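Local coordinates for DSBA-like thioredoxin domain-containing protein (Nitrosomonas europaea, PDB 2IN3) that probably acts as a thiol-disulfide oxidoreductase of the DsbA family, in the FrnE-like branch, and is a putative protein disulfide isomerase, at residues 97-102 and 158-162; 132-136 and 149-154; 42-46 and 165-169. All blocks are in the same frame, centred on the assembly; numbering follows the deposited sequence.

Interaction 1 (97-102 and 158-162)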
ATOM      1  N   CYS A  97       1.673  -7.534   1.526  1.00 45.02           N
ATOM      2  CA  CYS A  97       1.692  -6.695   2.748  1.00 45.01           C
ATOM      3  C   CYS A  97       2.892  -7.030   3.649  1.00 44.84           C
ATOM      4  O   CYS A  97       3.603  -6.133   4.120  1.00 44.26           O
ATOM      5  CB  CYS A  97       0.393  -6.856   3.526  1.00 45.08           C
ATOM      6  SG  CYS A  97      -0.991  -6.129   2.720  1.00 46.83           S
ATOM      7  N   ARG A  98       3.116  -8.331   3.897  1.00 44.07           N
ATOM      8  CA  ARG A  98       4.261  -8.788   4.655  1.00 45.13           C
ATOM      9  C   ARG A  98       5.614  -8.407   4.016  1.00 44.83           C
ATOM     10  O   ARG A  98       6.601  -8.206   4.728  1.00 46.06           O
ATOM     11  CB  ARG A  98       4.177 -10.311   4.919  1.00 43.35           C
ATOM     12  CG  ARG A  98       5.322 -10.891   5.735  1.00 44.93           C
ATOM     13  CD  ARG A  98       4.928 -12.223   6.414  1.00 45.76           C
ATOM     14  NE  ARG A  98       4.021 -13.082   5.650  1.00 45.41           N
ATOM     15  CZ  ARG A  98       4.372 -14.207   5.015  1.00 46.09           C
ATOM     16  NH1 ARG A  98       3.440 -14.890   4.369  1.00 46.74           N
ATOM     17  NH2 ARG A  98       5.634 -14.641   4.998  1.00 45.49           N
ATOM     18  N   GLY A  99       5.667  -8.312   2.694  1.00 45.63           N
ATOM     19  CA  GLY A  99       6.927  -7.924   2.032  1.00 44.48           C
ATOM     20  C   GLY A  99       7.257  -6.486   2.371  1.00 44.24           C
ATOM     21  O   GLY A  99       8.416  -6.138   2.654  1.00 44.62           O
ATOM     22  N   VAL A 100       6.220  -5.663   2.353  1.00 44.12           N
ATOM     23  CA  VAL A 100       6.348  -4.238   2.679  1.00 44.13           C
ATOM     24  C   VAL A 100       6.822  -4.088   4.163  1.00 43.15           C
ATOM     25  O   VAL A 100       7.770  -3.357   4.440  1.00 43.63           O
ATOM     26  CB  VAL A 100       5.030  -3.488   2.416  1.00 43.27           C
ATOM     27  CG1 VAL A 100       5.104  -2.048   2.972  1.00 44.05           C
ATOM     28  CG2 VAL A 100       4.676  -3.532   0.881  1.00 42.98           C
ATOM     29  N   VAL A 101       6.187  -4.818   5.081  1.00 42.68           N
ATOM     30  CA  VAL A 101       6.539  -4.805   6.505  1.00 42.64           C
ATOM     31  C   VAL A 101       8.010  -5.198   6.646  1.00 42.56           C
ATOM     32  O   VAL A 101       8.751  -4.549   7.387  1.00 43.45           O
ATOM     33  CB  VAL A 101       5.645  -5.765   7.360  1.00 41.40           C
ATOM     34  CG1 VAL A 101       6.196  -5.918   8.812  1.00 42.82           C
ATOM     35  CG2 VAL A 101       4.200  -5.249   7.368  1.00 42.75           C
ATOM     36  N   SER A 102       8.414  -6.255   5.934  1.00 43.52           N
ATOM     37  CA  SER A 102       9.791  -6.723   5.935  1.00 44.74           C
ATOM     38  C   SER A 102      10.813  -5.648   5.541  1.00 45.39           C
ATOM     39  O   SER A 102      11.837  -5.495   6.213  1.00 45.73           O
ATOM     40  CB  SER A 102       9.967  -7.934   5.006  1.00 45.37           C
ATOM     41  OG  SER A 102       9.205  -9.052   5.450  1.00 48.50           O
ATOM     42  N   ALA A 158       7.884 -10.912  11.136  1.00 41.93           N
ATOM     43  CA  ALA A 158       7.264 -10.198  10.006  1.00 41.12           C
ATOM     44  C   ALA A 158       5.790 -10.609   9.899  1.00 41.60           C
ATOM     45  O   ALA A 158       4.915  -9.776   9.683  1.00 40.25           O
ATOM     46  CB  ALA A 158       8.003 -10.493   8.729  1.00 41.34           C
ATOM     47  N   LYS A 159       5.506 -11.890  10.147  1.00 41.89           N
ATOM     48  CA  LYS A 159       4.123 -12.379  10.114  1.00 41.55           C
ATOM     49  C   LYS A 159       3.244 -11.708  11.169  1.00 41.60           C
ATOM     50  O   LYS A 159       2.100 -11.273  10.888  1.00 40.83           O
ATOM     51  CB  LYS A 159       4.083 -13.908  10.264  1.00 42.09           C
ATOM     52  CG  LYS A 159       4.707 -14.648   9.074  1.00 41.57           C
ATOM     53  CD  LYS A 159       4.694 -16.179   9.260  1.00 41.93           C
ATOM     54  CE  LYS A 159       5.177 -16.841   7.966  1.00 44.28           C
ATOM     55  NZ  LYS A 159       5.342 -18.323   8.127  1.00 44.99           N
ATOM     56  N   GLN A 160       3.774 -11.626  12.382  1.00 40.39           N
ATOM     57  CA  GLN A 160       3.022 -11.108  13.510  1.00 40.20           C
ATOM     58  C   GLN A 160       2.868  -9.595  13.405  1.00 40.61           C
ATOM     59  O   GLN A 160       1.790  -9.049  13.714  1.00 40.26           O
ATOM     60  CB  GLN A 160       3.706 -11.493  14.816  1.00 39.50           C
ATOM     61  CG  GLN A 160       3.639 -12.992  15.089  1.00 38.51           C
ATOM     62  CD  GLN A 160       4.542 -13.424  16.224  1.00 42.67           C
ATOM     63  OE1 GLN A 160       5.148 -12.589  16.905  1.00 44.73           O
ATOM     64  NE2 GLN A 160       4.622 -14.739  16.457  1.00 38.77           N
ATOM     65  N   ARG A 161       3.936  -8.916  12.993  1.00 40.22           N
ATOM     66  CA  ARG A 161       3.827  -7.467  12.741  1.00 41.03           C
ATOM     67  C   ARG A 161       2.790  -7.114  11.689  1.00 41.06           C
ATOM     68  O   ARG A 161       2.037  -6.132  11.869  1.00 41.25           O
ATOM     69  CB  ARG A 161       5.162  -6.849  12.349  1.00 40.78           C
ATOM     70  CG  ARG A 161       6.182  -6.808  13.481  1.00 43.57           C
ATOM     71  CD  ARG A 161       7.427  -6.146  12.909  1.00 48.14           C
ATOM     72  NE  ARG A 161       8.463  -5.881  13.896  1.00 50.80           N
ATOM     73  CZ  ARG A 161       8.681  -4.694  14.449  1.00 51.40           C
ATOM     74  NH1 ARG A 161       7.920  -3.645  14.118  1.00 48.58           N
ATOM     75  NH2 ARG A 161       9.677  -4.563  15.313  1.00 49.81           N
ATOM     76  N   THR A 162       2.744  -7.914  10.617  1.00 40.45           N
ATOM     77  CA  THR A 162       1.808  -7.713   9.510  1.00 39.77           C
ATOM     78  C   THR A 162       0.366  -7.870  10.012  1.00 39.66           C
ATOM     79  O   THR A 162      -0.494  -7.006   9.776  1.00 39.17           O
ATOM     80  CB  THR A 162       2.092  -8.696   8.362  1.00 40.08           C
ATOM     81  OG1 THR A 162       3.417  -8.466   7.864  1.00 41.46           O
ATOM     82  CG2 THR A 162       1.111  -8.489   7.196  1.00 40.10           C
TER

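Interaction 2 (132-136 and 149-154)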
ATOM      1  N   LEU A 132       6.809 -15.384  -2.972  1.00 49.89           N
ATOM      2  CA  LEU A 132       8.139 -14.960  -2.511  1.00 49.63           C
ATOM      3  C   LEU A 132       9.108 -14.737  -3.684  1.00 49.30           C
ATOM      4  O   LEU A 132       9.858 -13.753  -3.704  1.00 49.41           O
ATOM      5  CB  LEU A 132       8.732 -15.945  -1.478  1.00 49.69           C
ATOM      6  CG  LEU A 132      10.228 -15.845  -1.127  1.00 49.46           C
ATOM      7  CD1 LEU A 132      10.526 -14.572  -0.359  1.00 51.13           C
ATOM      8  CD2 LEU A 132      10.765 -17.061  -0.367  1.00 50.18           C
ATOM      9  N   ALA A 133       9.076 -15.645  -4.654  1.00 48.41           N
ATOM     10  CA  ALA A 133       9.958 -15.571  -5.816  1.00 48.07           C
ATOM     11  C   ALA A 133       9.836 -14.202  -6.475  1.00 47.25           C
ATOM     12  O   ALA A 133      10.843 -13.556  -6.790  1.00 47.36           O
ATOM     13  CB  ALA A 133       9.643 -16.698  -6.810  1.00 48.35           C
ATOM     14  N   ILE A 134       8.598 -13.744  -6.638  1.00 46.57           N
ATOM     15  CA  ILE A 134       8.341 -12.436  -7.196  1.00 45.29           C
ATOM     16  C   ILE A 134       8.808 -11.301  -6.279  1.00 45.32           C
ATOM     17  O   ILE A 134       9.521 -10.383  -6.727  1.00 44.70           O
ATOM     18  CB  ILE A 134       6.841 -12.286  -7.603  1.00 45.81           C
ATOM     19  CG1 ILE A 134       6.447 -13.392  -8.607  1.00 44.99           C
ATOM     20  CG2 ILE A 134       6.560 -10.887  -8.146  1.00 43.81           C
ATOM     21  CD1 ILE A 134       7.250 -13.385  -9.904  1.00 46.35           C
ATOM     22  N   LEU A 135       8.437 -11.376  -4.997  1.00 44.92           N
ATOM     23  CA  LEU A 135       8.757 -10.327  -4.036  1.00 44.47           C
ATOM     24  C   LEU A 135      10.267 -10.097  -3.838  1.00 44.44           C
ATOM     25  O   LEU A 135      10.714  -8.942  -3.762  1.00 43.66           O
ATOM     26  CB  LEU A 135       8.054 -10.596  -2.692  1.00 43.78           C
ATOM     27  CG  LEU A 135       6.507 -10.528  -2.730  1.00 44.80           C
ATOM     28  CD1 LEU A 135       5.895 -11.036  -1.420  1.00 43.57           C
ATOM     29  CD2 LEU A 135       5.989  -9.108  -3.075  1.00 44.55           C
ATOM     30  N   LYS A 136      11.041 -11.178  -3.740  1.00 45.31           N
ATOM     31  CA  LYS A 136      12.492 -11.071  -3.523  1.00 45.82           C
ATOM     32  C   LYS A 136      13.210 -10.437  -4.719  1.00 46.03           C
ATOM     33  O   LYS A 136      14.182  -9.680  -4.568  1.00 46.34           O
ATOM     34  CB  LYS A 136      13.103 -12.435  -3.139  1.00 46.22           C
ATOM     35  CG  LYS A 136      13.183 -13.441  -4.286  1.00 46.93           C
ATOM     36  CD  LYS A 136      13.702 -14.791  -3.802  1.00 47.51           C
ATOM     37  CE  LYS A 136      13.884 -15.784  -4.951  1.00 50.39           C
ATOM     38  NZ  LYS A 136      14.001 -17.169  -4.373  1.00 53.97           N
ATOM     39  N   PHE A 149      16.415  -9.945   2.718  1.00 47.58           N
ATOM     40  CA  PHE A 149      14.958  -9.969   2.556  1.00 46.24           C
ATOM     41  C   PHE A 149      14.277 -11.283   2.931  1.00 45.82           C
ATOM     42  O   PHE A 149      13.266 -11.266   3.642  1.00 44.33           O
ATOM     43  CB  PHE A 149      14.537  -9.598   1.125  1.00 45.51           C
ATOM     44  CG  PHE A 149      13.041  -9.637   0.918  1.00 44.99           C
ATOM     45  CD1 PHE A 149      12.261  -8.548   1.270  1.00 42.77           C
ATOM     46  CD2 PHE A 149      12.415 -10.780   0.413  1.00 43.78           C
ATOM     47  CE1 PHE A 149      10.853  -8.571   1.099  1.00 44.30           C
ATOM     48  CE2 PHE A 149      11.028 -10.815   0.243  1.00 44.78           C
ATOM     49  CZ  PHE A 149      10.249  -9.706   0.586  1.00 43.76           C
ATOM     50  N   THR A 150      14.780 -12.404   2.409  1.00 44.77           N
ATOM     51  CA  THR A 150      14.060 -13.676   2.575  1.00 45.68           C
ATOM     52  C   THR A 150      13.928 -14.154   4.044  1.00 45.66           C
ATOM     53  O   THR A 150      12.821 -14.516   4.459  1.00 46.02           O
ATOM     54  CB  THR A 150      14.595 -14.798   1.658  1.00 46.14           C
ATOM     55  OG1 THR A 150      14.456 -14.391   0.293  1.00 45.32           O
ATOM     56  CG2 THR A 150      13.803 -16.082   1.850  1.00 47.14           C
ATOM     57  N   PRO A 151      15.027 -14.157   4.831  1.00 46.35           N
ATOM     58  CA  PRO A 151      14.855 -14.524   6.257  1.00 46.03           C
ATOM     59  C   PRO A 151      13.803 -13.651   6.987  1.00 46.18           C
ATOM     60  O   PRO A 151      12.994 -14.191   7.775  1.00 45.79           O
ATOM     61  CB  PRO A 151      16.247 -14.298   6.853  1.00 46.32           C
ATOM     62  CG  PRO A 151      17.184 -14.503   5.688  1.00 47.11           C
ATOM     63  CD  PRO A 151      16.441 -13.880   4.517  1.00 46.01           C
ATOM     64  N   VAL A 152      13.819 -12.339   6.723  1.00 44.56           N
ATOM     65  CA  VAL A 152      12.858 -11.420   7.341  1.00 44.63           C
ATOM     66  C   VAL A 152      11.424 -11.733   6.898  1.00 44.58           C
ATOM     67  O   VAL A 152      10.554 -11.913   7.748  1.00 44.92           O
ATOM     68  CB  VAL A 152      13.245  -9.915   7.145  1.00 44.85           C
ATOM     69  CG1 VAL A 152      12.163  -8.966   7.718  1.00 44.30           C
ATOM     70  CG2 VAL A 152      14.617  -9.636   7.812  1.00 44.07           C
ATOM     71  N   PHE A 153      11.206 -11.869   5.584  1.00 43.68           N
ATOM     72  CA  PHE A 153       9.887 -12.239   5.036  1.00 44.16           C
ATOM     73  C   PHE A 153       9.292 -13.535   5.643  1.00 44.30           C
ATOM     74  O   PHE A 153       8.075 -13.638   5.901  1.00 44.54           O
ATOM     75  CB  PHE A 153       9.946 -12.334   3.498  1.00 43.22           C
ATOM     76  CG  PHE A 153       8.648 -12.760   2.872  1.00 44.24           C
ATOM     77  CD1 PHE A 153       7.644 -11.821   2.617  1.00 42.78           C
ATOM     78  CD2 PHE A 153       8.421 -14.095   2.550  1.00 44.46           C
ATOM     79  CE1 PHE A 153       6.443 -12.206   2.051  1.00 43.89           C
ATOM     80  CE2 PHE A 153       7.216 -14.498   1.975  1.00 44.13           C
ATOM     81  CZ  PHE A 153       6.225 -13.555   1.723  1.00 43.73           C
ATOM     82  N   GLN A 154      10.150 -14.519   5.869  1.00 44.07           N
ATOM     83  CA  GLN A 154       9.702 -15.801   6.392  1.00 44.95           C
ATOM     84  C   GLN A 154       9.551 -15.837   7.919  1.00 45.29           C
ATOM     85  O   GLN A 154       9.021 -16.824   8.468  1.00 46.45           O
ATOM     86  CB  GLN A 154      10.642 -16.917   5.899  1.00 44.31           C
ATOM     87  CG  GLN A 154      10.595 -17.031   4.352  1.00 44.24           C
ATOM     88  CD  GLN A 154      11.498 -18.110   3.807  1.00 45.58           C
ATOM     89  OE1 GLN A 154      12.492 -18.467   4.428  1.00 47.97           O
ATOM     90  NE2 GLN A 154      11.173 -18.615   2.619  1.00 46.79           N
TER
HETATM   91  O   HOH W   1      15.375 -16.587  -1.372  1.00 54.75           O

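Interaction 3 (42-46 and 165-169)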
ATOM      1  N   LYS A  42       4.563   7.134   6.718  1.00 42.77           N
ATOM      2  CA  LYS A  42       4.879   5.706   6.897  1.00 43.17           C
ATOM      3  C   LYS A  42       3.742   4.844   6.346  1.00 43.07           C
ATOM      4  O   LYS A  42       2.643   5.321   6.235  1.00 43.33           O
ATOM      5  CB  LYS A  42       5.094   5.393   8.371  1.00 42.62           C
ATOM      6  CG  LYS A  42       6.294   6.087   9.027  1.00 43.43           C
ATOM      7  CD  LYS A  42       6.406   5.807  10.528  1.00 45.45           C
ATOM      8  CE  LYS A  42       6.809   4.393  10.824  1.00 50.42           C
ATOM      9  NZ  LYS A  42       7.178   4.227  12.282  1.00 53.04           N
ATOM     10  N   ILE A  43       4.008   3.582   5.997  1.00 43.40           N
ATOM     11  CA  ILE A  43       2.932   2.723   5.456  1.00 43.52           C
ATOM     12  C   ILE A  43       2.511   1.753   6.552  1.00 43.58           C
ATOM     13  O   ILE A  43       3.369   1.179   7.241  1.00 41.74           O
ATOM     14  CB  ILE A  43       3.372   1.910   4.195  1.00 43.28           C
ATOM     15  CG1 ILE A  43       3.741   2.846   3.053  1.00 44.44           C
ATOM     16  CG2 ILE A  43       2.210   0.968   3.685  1.00 42.70           C
ATOM     17  CD1 ILE A  43       4.142   2.117   1.765  1.00 44.40           C
HETATM   18  N   MSE A  44       1.196   1.599   6.713  1.00 43.95           N
HETATM   19  CA  MSE A  44       0.598   0.548   7.528  1.00 45.94           C
HETATM   20  C   MSE A  44      -0.235  -0.326   6.569  1.00 43.54           C
HETATM   21  O   MSE A  44      -1.382   0.012   6.221  1.00 42.24           O
HETATM   22  CB  MSE A  44      -0.266   1.141   8.656  1.00 45.95           C
HETATM   23  CG  MSE A  44      -0.550   0.140   9.777  1.00 48.63           C
HETATM   24 SE   MSE A  44      -1.714   0.873  11.177  1.00 57.61          SE
HETATM   25  CE  MSE A  44      -0.367   1.914  12.133  1.00 51.99           C
ATOM     26  N   PRO A  45       0.357  -1.428   6.084  1.00 42.13           N
ATOM     27  CA  PRO A  45      -0.380  -2.293   5.156  1.00 41.54           C
ATOM     28  C   PRO A  45      -1.717  -2.799   5.762  1.00 40.97           C
ATOM     29  O   PRO A  45      -1.739  -3.309   6.888  1.00 40.27           O
ATOM     30  CB  PRO A  45       0.607  -3.468   4.917  1.00 41.51           C
ATOM     31  CG  PRO A  45       1.970  -2.816   5.122  1.00 41.21           C
ATOM     32  CD  PRO A  45       1.727  -1.939   6.324  1.00 42.16           C
ATOM     33  N   GLY A  46      -2.813  -2.634   5.016  1.00 40.46           N
ATOM     34  CA  GLY A  46      -4.157  -3.059   5.463  1.00 41.66           C
ATOM     35  C   GLY A  46      -5.186  -2.704   4.386  1.00 43.02           C
ATOM     36  O   GLY A  46      -4.826  -2.141   3.318  1.00 44.00           O
ATOM     37  N   GLY A 165      -0.673  -5.038  12.334  1.00 41.19           N
ATOM     38  CA  GLY A 165      -1.061  -3.918  11.434  1.00 42.05           C
ATOM     39  C   GLY A 165      -2.506  -4.074  10.989  1.00 42.51           C
ATOM     40  O   GLY A 165      -3.300  -3.144  11.133  1.00 41.92           O
ATOM     41  N   PHE A 166      -2.868  -5.241  10.453  1.00 41.83           N
ATOM     42  CA  PHE A 166      -4.251  -5.443   9.996  1.00 41.63           C
ATOM     43  C   PHE A 166      -5.249  -5.216  11.144  1.00 42.74           C
ATOM     44  O   PHE A 166      -6.308  -4.582  10.966  1.00 42.56           O
ATOM     45  CB  PHE A 166      -4.467  -6.871   9.463  1.00 42.01           C
ATOM     46  CG  PHE A 166      -3.626  -7.255   8.281  1.00 42.45           C
ATOM     47  CD1 PHE A 166      -3.027  -6.303   7.455  1.00 43.47           C
ATOM     48  CD2 PHE A 166      -3.506  -8.600   7.942  1.00 43.04           C
ATOM     49  CE1 PHE A 166      -2.242  -6.675   6.332  1.00 44.13           C
ATOM     50  CE2 PHE A 166      -2.737  -8.982   6.819  1.00 43.70           C
ATOM     51  CZ  PHE A 166      -2.115  -8.026   6.015  1.00 42.97           C
ATOM     52  N   GLN A 167      -4.913  -5.748  12.325  1.00 42.00           N
ATOM     53  CA  GLN A 167      -5.751  -5.614  13.496  1.00 43.01           C
ATOM     54  C   GLN A 167      -5.879  -4.159  13.941  1.00 43.00           C
ATOM     55  O   GLN A 167      -6.966  -3.732  14.336  1.00 41.58           O
ATOM     56  CB  GLN A 167      -5.223  -6.480  14.630  1.00 42.79           C
ATOM     57  CG  GLN A 167      -5.400  -7.979  14.359  1.00 46.61           C
ATOM     58  CD  GLN A 167      -4.638  -8.853  15.350  1.00 52.14           C
ATOM     59  OE1 GLN A 167      -3.760  -8.372  16.085  1.00 54.19           O
ATOM     60  NE2 GLN A 167      -4.964 -10.146  15.369  1.00 52.83           N
ATOM     61  N   ARG A 168      -4.784  -3.402  13.871  1.00 42.91           N
ATOM     62  CA  ARG A 168      -4.832  -1.987  14.261  1.00 45.21           C
ATOM     63  C   ARG A 168      -5.707  -1.169  13.303  1.00 43.59           C
ATOM     64  O   ARG A 168      -6.458  -0.281  13.733  1.00 43.98           O
ATOM     65  CB  ARG A 168      -3.436  -1.376  14.312  1.00 45.75           C
ATOM     66  CG  ARG A 168      -3.341  -0.211  15.298  1.00 49.34           C
ATOM     67  CD  ARG A 168      -1.932   0.405  15.317  1.00 51.83           C
ATOM     68  NE  ARG A 168      -0.898  -0.537  15.779  1.00 59.84           N
ATOM     69  CZ  ARG A 168      -0.056  -1.205  14.978  1.00 63.74           C
ATOM     70  NH1 ARG A 168      -0.095  -1.061  13.655  1.00 66.58           N
ATOM     71  NH2 ARG A 168       0.835  -2.042  15.499  1.00 65.59           N
ATOM     72  N   VAL A 169      -5.628  -1.503  12.017  1.00 42.93           N
ATOM     73  CA  VAL A 169      -6.448  -0.852  10.993  1.00 43.71           C
ATOM     74  C   VAL A 169      -7.908  -1.081  11.308  1.00 44.16           C
ATOM     75  O   VAL A 169      -8.705  -0.135  11.303  1.00 44.99           O
ATOM     76  CB  VAL A 169      -6.105  -1.376   9.580  1.00 43.96           C
ATOM     77  CG1 VAL A 169      -7.219  -1.005   8.560  1.00 43.37           C
ATOM     78  CG2 VAL A 169      -4.730  -0.844   9.143  1.00 43.73           C
TER

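Interaction 1 (97-102 and 158-162)
R98, T162 and V101 carry most of this helix-helix contact. The T162 hydroxyl sits in the groove between the other two: OG1 lies 3.3 Å from R98 CA and 3.3 Å from V101 CG2. Neither approach is a hydrogen bond. OG1 instead turns back on its own helix and donates to A158 O, 2.7 Å away and tilted 32° from the carbonyl plane, while T162 N reaches that oxygen from the opposite face. The polar atom of a buried residue is thus satisfied locally and can lie against carbon. With OG1 set beside the backbone N, the methyl CG2 is turned toward the backbone of R98 and toward C97 CB.

R98 leaves its helix with CG anti to the backbone N (chi1 -179°) and runs alongside K159, the two chains pointing the same way. Its CD meets K159 CG at 3.6 Å, and farther out K159 CE lies 3.7 Å above one face of the guanidinium, offset toward the rim. The like-charged ends do not touch. The carboxylate of E94, salt-bridged to NE, probably offsets any repulsion, and F153 O, hydrogen-bonded to NH2, fixes the other end. V101 points at the other helix and sets CG1 3.8 Å from R161 CB, while A158 CB rests on S102 OG.

The axes of the two short segments cross at 108°, 9.0 Å apart at closest. Helix 94-106 lies against 156-171, with V100 turned to helix 111-123, S102 meeting helix 146-154, and C97, V100 and V101 resting on P45 of strand 40-45.

Interaction 2 (132-136 and 149-154)
At the rim of the F149 ring, near its plane, L132 CD1 comes within 3.8 Å of CE2, while L135 CB and K136 CA approach the same ring obliquely. F153 is met obliquely too, by L132 CD1 at 3.6 Å from CD2 and by L135 CD1 at 3.7 Å from CE1. Four residues apart, the rings share one side of their helix, and their like torsions, CG anti to the backbone N (F149 chi1 179°, F153 chi1 178°), send both toward 132-136.

L132 is the knob: its side chain fits among F149, T150, F153 and Q154. CD1 goes to the rings, whereas CD2 reaches T150 CG2 at 3.9 Å and Q154 NE2 at 3.4 Å. Replacing F153 with an alanine would probably leave L132 CD1 and L135 CD1 without the ring they pack on, opening a gap between the helices. Farther round, a water hydrogen-bonds T150 OG1 at 2.9 Å and is reached only weakly by K136 NZ.

No direct hydrogen bond joins the segments. L132 is one knob in a hole where two successive helices, 132-141 and 146-154, meet; their segments here cross at 131°, within the all-helical insertion characteristic of DsbA-like thioredoxin folds.

Interaction 3 (42-46 and 165-169)
M44, a selenomethionine, points its CB at helix 165-169, and its chain runs out extended before bending at the selenium. CG, anti to the backbone N (chi1 -162°), comes within 4.1 Å of R168 NH1. SE then slides past V169, 4.0 Å from CG2, and lies at the edge of the R168 guanidinium, in its plane, 3.5 Å from NH1. The last torsion (chi3 -79°) turns the terminal methyl toward the arginine, where CE meets NH1 obliquely at 3.4 Å and CD at 3.9 Å. The two side chains cross at about a right angle.

Farther along the segment the backbone takes over. P45 O faces the edge of the F166 ring, near its plane and 3.3 Å from CD1, and G46 CA lies 4.0 Å from that same CD1. G46, having no side chain, lets the backbone come this near to V169 CG2, where a CB would probably clash.

V169 also touches I13 of strand 9-14, and M44 reaches W11 of that strand. Strand 40-45, an edge strand of the sheet, pairs in parallel with 9-14, and segment 165-169 of helix 156-171 runs at 90° to strand segment 42-45: a helix laid across one face of the thioredoxin-fold sheet.

Helix 156-171 serves interactions 1 and 3, through different turns: its earlier part packs on helix 94-106, its later part on strand 40-45. C97 joins the two, touching both P45 and F166. Interactions 1 and 2 meet where R98 NH2 hydrogen-bonds F153 O. Interaction 2, its centre about 17 Å from that of the chain, is the outermost and mainly leucine against phenylalanine. Interaction 3, its centre about 9 Å out, lies nearest and brings selenium and backbone carbonyl against helix side chains. Interaction 1 falls between, mixing aliphatic contacts and a buried hydroxyl with arginine and lysine chains. All three have a buried part and a more open one, and none has a direct hydrogen bond across it.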